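Local coordinates for rhizobiales Sp. Pch2 (Marine metagenome, PDB 6PB3), which probably uses ATP hydrolysis to remodel HORMA domain proteins, as a Trip13-like AAA ATPase of a bacterial anti-phage immunity system, at residues V30-D33 / T34-S37; Y264-F268 / S269-Q273. One frame throughout, in Å; residues are numbered along the deposited sequence.

Contact 1 (V30-D33 / T34-S37); sequences VGLD and THKS
K36 runs back along the start of its own helix toward D33. K36 CB lies 3.5 Å from D33 O, and K36 CG comes still nearer to the preceding carbonyl, 3.3 Å from L32 O; CD passes the same oxygen more loosely. With chi1 at -67° and the chain fully extended beyond CG, it stretches out beside the D33 side chain, both pointing the same way. At the tip, K36 NZ makes a long salt bridge to D33 OD1 (3.8 Å), but its hydrogen bonds go to the backbone oxygens of L26 and L29, so the ammonium ties the end of helix 20-28 to the new helix. This is the N-terminal turn of helix 33-47 with L32 as N-cap residue: K36 N donates to L32 O (2.8 Å, 161° at the hydrogen) and S37 N to D33 O (3.0 Å). On the inner side, L32 CD2 sits over one face of the H35 imidazole, off centre toward the rim, in a CH-pi contact 4.1 Å from the ring centroid. H35 NE2 bonds weakly to T222 O, and F223 meets the same ring at about 35°. T34 OG1 lies 3.2 Å from H35 ND1.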
# COMPACT_ATOMS: atom_id res chain seq x y z
N VAL A 30 19.80 3.12 30.59
CA VAL A 30 21.14 2.78 30.13
C VAL A 30 21.17 2.74 28.62
O VAL A 30 20.18 2.43 27.96
CB VAL A 30 21.65 1.45 30.71
CG1 VAL A 30 23.17 1.44 30.70
CG2 VAL A 30 21.10 1.24 32.08
N GLY A 31 22.34 3.05 28.08
CA GLY A 31 22.52 3.16 26.65
C GLY A 31 21.99 4.43 26.05
O GLY A 31 22.03 4.56 24.82
N LEU A 32 21.51 5.38 26.85
CA LEU A 32 20.99 6.65 26.36
C LEU A 32 21.87 7.84 26.76
O LEU A 32 21.38 8.98 26.77
CB LEU A 32 19.56 6.86 26.86
CG LEU A 32 18.60 5.76 26.40
CD1 LEU A 32 17.26 5.89 27.10
CD2 LEU A 32 18.44 5.76 24.86
N ASP A 33 23.14 7.60 27.10
CA ASP A 33 23.97 8.66 27.66
C ASP A 33 24.06 9.85 26.71
O ASP A 33 23.94 11.01 27.13
CB ASP A 33 25.37 8.13 27.99
CG ASP A 33 25.39 7.23 29.22
OD1 ASP A 33 24.54 7.42 30.12
OD2 ASP A 33 26.26 6.33 29.29
N THR A 34 24.25 9.58 25.42
CA THR A 34 24.31 10.64 24.43
C THR A 34 22.98 11.38 24.33
O THR A 34 22.95 12.61 24.25
CB THR A 34 24.71 10.06 23.08
OG1 THR A 34 23.64 9.24 22.58
CG2 THR A 34 25.94 9.17 23.26
N HIS A 35 21.86 10.64 24.33
CA HIS A 35 20.56 11.30 24.23
C HIS A 35 20.28 12.18 25.45
O HIS A 35 19.70 13.27 25.32
CB HIS A 35 19.44 10.26 24.06
CG HIS A 35 19.71 9.26 22.97
ND1 HIS A 35 20.67 8.29 23.08
CD2 HIS A 35 19.14 9.11 21.75
CE1 HIS A 35 20.68 7.56 21.97
NE2 HIS A 35 19.76 8.04 21.15
N LYS A 36 20.71 11.73 26.64
CA LYS A 36 20.57 12.50 27.88
C LYS A 36 21.34 13.81 27.80
O LYS A 36 20.81 14.88 28.13
CB LYS A 36 21.11 11.71 29.08
CG LYS A 36 20.36 10.46 29.51
CD LYS A 36 21.09 9.81 30.71
CE LYS A 36 20.47 8.50 31.14
NZ LYS A 36 21.33 7.75 32.13
N SER A 37 22.62 13.72 27.43
CA SER A 37 23.48 14.89 27.33
C SER A 37 22.93 15.91 26.33
O SER A 37 22.86 17.11 26.63
CB SER A 37 24.89 14.46 26.92
OG SER A 37 25.66 15.55 26.46

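Contact 2 (Y264-F268 / S269-Q273); sequences YGFTF and SDLTQ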
# COMPACT_ATOMS: atom_id res chain seq x y z
N TYR A 264 19.19 -6.02 10.40
CA TYR A 264 18.91 -5.04 11.44
C TYR A 264 19.12 -5.69 12.80
O TYR A 264 18.94 -6.89 12.97
CB TYR A 264 17.47 -4.51 11.32
CG TYR A 264 16.43 -5.60 11.14
CD1 TYR A 264 15.94 -6.30 12.24
CD2 TYR A 264 15.94 -5.94 9.88
CE1 TYR A 264 15.00 -7.30 12.09
CE2 TYR A 264 15.00 -6.95 9.73
CZ TYR A 264 14.54 -7.62 10.84
OH TYR A 264 13.60 -8.62 10.71
N GLY A 265 19.52 -4.88 13.78
CA GLY A 265 19.79 -5.38 15.12
C GLY A 265 18.61 -5.21 16.06
O GLY A 265 17.51 -4.81 15.67
N PHE A 266 18.85 -5.53 17.34
CA PHE A 266 17.82 -5.32 18.36
C PHE A 266 17.50 -3.84 18.51
O PHE A 266 18.36 -2.96 18.38
CB PHE A 266 18.29 -5.86 19.72
CG PHE A 266 18.17 -7.35 19.89
CD1 PHE A 266 18.48 -8.21 18.86
CD2 PHE A 266 17.78 -7.88 21.11
CE1 PHE A 266 18.39 -9.59 19.03
CE2 PHE A 266 17.69 -9.25 21.29
CZ PHE A 266 17.99 -10.11 20.25
N THR A 267 16.23 -3.55 18.80
CA THR A 267 15.87 -2.23 19.30
C THR A 267 16.25 -2.13 20.78
O THR A 267 16.69 -3.09 21.40
CB THR A 267 14.37 -1.97 19.13
OG1 THR A 267 13.62 -2.85 19.97
CG2 THR A 267 13.92 -2.21 17.67
N PHE A 268 16.10 -0.91 21.32
CA PHE A 268 16.25 -0.71 22.76
C PHE A 268 15.20 -1.51 23.52
O PHE A 268 15.49 -2.10 24.57
CB PHE A 268 16.13 0.79 23.11
CG PHE A 268 17.40 1.61 22.86
CD1 PHE A 268 18.51 1.45 23.68
CD2 PHE A 268 17.44 2.55 21.85
CE1 PHE A 268 19.66 2.22 23.48
CE2 PHE A 268 18.60 3.34 21.63
CZ PHE A 268 19.71 3.16 22.45
N SER A 269 13.97 -1.53 23.01
CA SER A 269 12.91 -2.37 23.57
C SER A 269 13.29 -3.84 23.57
O SER A 269 13.07 -4.54 24.56
CB SER A 269 11.63 -2.16 22.79
OG SER A 269 10.60 -2.94 23.35
N ASP A 270 13.80 -4.35 22.44
CA ASP A 270 14.24 -5.75 22.41
C ASP A 270 15.25 -6.05 23.51
O ASP A 270 15.27 -7.16 24.05
CB ASP A 270 14.83 -6.09 21.04
CG ASP A 270 13.79 -6.02 19.91
OD1 ASP A 270 12.56 -6.11 20.19
OD2 ASP A 270 14.20 -5.92 18.72
N LEU A 271 16.10 -5.08 23.88
CA LEU A 271 17.04 -5.36 24.95
C LEU A 271 16.35 -5.32 26.32
O LEU A 271 16.56 -6.21 27.15
CB LEU A 271 18.22 -4.38 24.91
CG LEU A 271 19.15 -4.48 23.70
CD1 LEU A 271 20.11 -3.30 23.64
CD2 LEU A 271 19.91 -5.81 23.72
N THR A 272 15.56 -4.28 26.58
CA THR A 272 15.10 -4.02 27.94
C THR A 272 13.83 -4.78 28.28
O THR A 272 13.65 -5.18 29.43
CB THR A 272 14.88 -2.52 28.17
OG1 THR A 272 13.91 -2.01 27.24
CG2 THR A 272 16.19 -1.72 28.00
N GLN A 273 12.94 -4.98 27.31
CA GLN A 273 11.65 -5.64 27.57
C GLN A 273 11.61 -7.10 27.14
O GLN A 273 10.63 -7.80 27.48
CB GLN A 273 10.53 -4.86 26.86
CG GLN A 273 10.36 -3.40 27.38
CD GLN A 273 9.26 -2.67 26.63
OE1 GLN A 273 9.47 -2.18 25.52
NE2 GLN A 273 8.07 -2.63 27.21
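The chain comes in extended through F266 and T267, then turns into helix 268-283 at F268, where T267 O accepts from L271 N (3.2 Å) and F268 O from T272 N (3.0 Å, in the carbonyl plane). T267 and D270 close this end with a capping box. T267 OG1, set between its own backbone N and carbonyl carbon by chi1 of 67°, takes the D270 amide N at 2.9 Å and 166°. In return D270 OD2 accepts from T267 N at 3.1 Å, the N-H arriving from above the carboxylate plane, 46° out of it. The two reciprocal bonds hold both side chains across the first turn. OD1 of the same carboxylate serves T304 OG1 and a salt bridge with R274, which probably help to keep D270 charged. F266 packs against D270 and L271: its CD2 lies 3.5 Å from D270 CB and 4.0 Å from L271 CD2, and the ring plane stands almost perpendicular to the carboxylate. Along the next turn, S269 OG donates to Q273 OE1 (2.6 Å), while Q273 NE2 reaches the R214 and A217 carbonyl oxygens of a neighbouring subunit. F266 packs on M301, just beyond helix 291-300, whereas F268 and L271 touch Q230 and R231 of helix 228-239, respectively, and S269 rests on I220, in strand 219-223 of the neighbouring subunit.

How the contacts relate
Contacts 1 and 2 are two helix starts, far apart in sequence, with centres 15 Å apart, and they meet through the ring of F268. F268 CE1 packs 3.6 Å from G31 O and F268 CZ 3.8 Å from L32 CD2, the same methyl that lies on H35. Helix 228-239 also bridges them, since Q230 touches T34 and H35 of contact 1 as well as F268 of contact 2. The side chains of L32 and F268 both lie near, without touching, the probable Walker A loop around K87, so the junction borders the likely nucleotide site. Contact 1 stays within its own chain, whereas contact 2 also reaches a neighbouring subunit of the six-chain assembly.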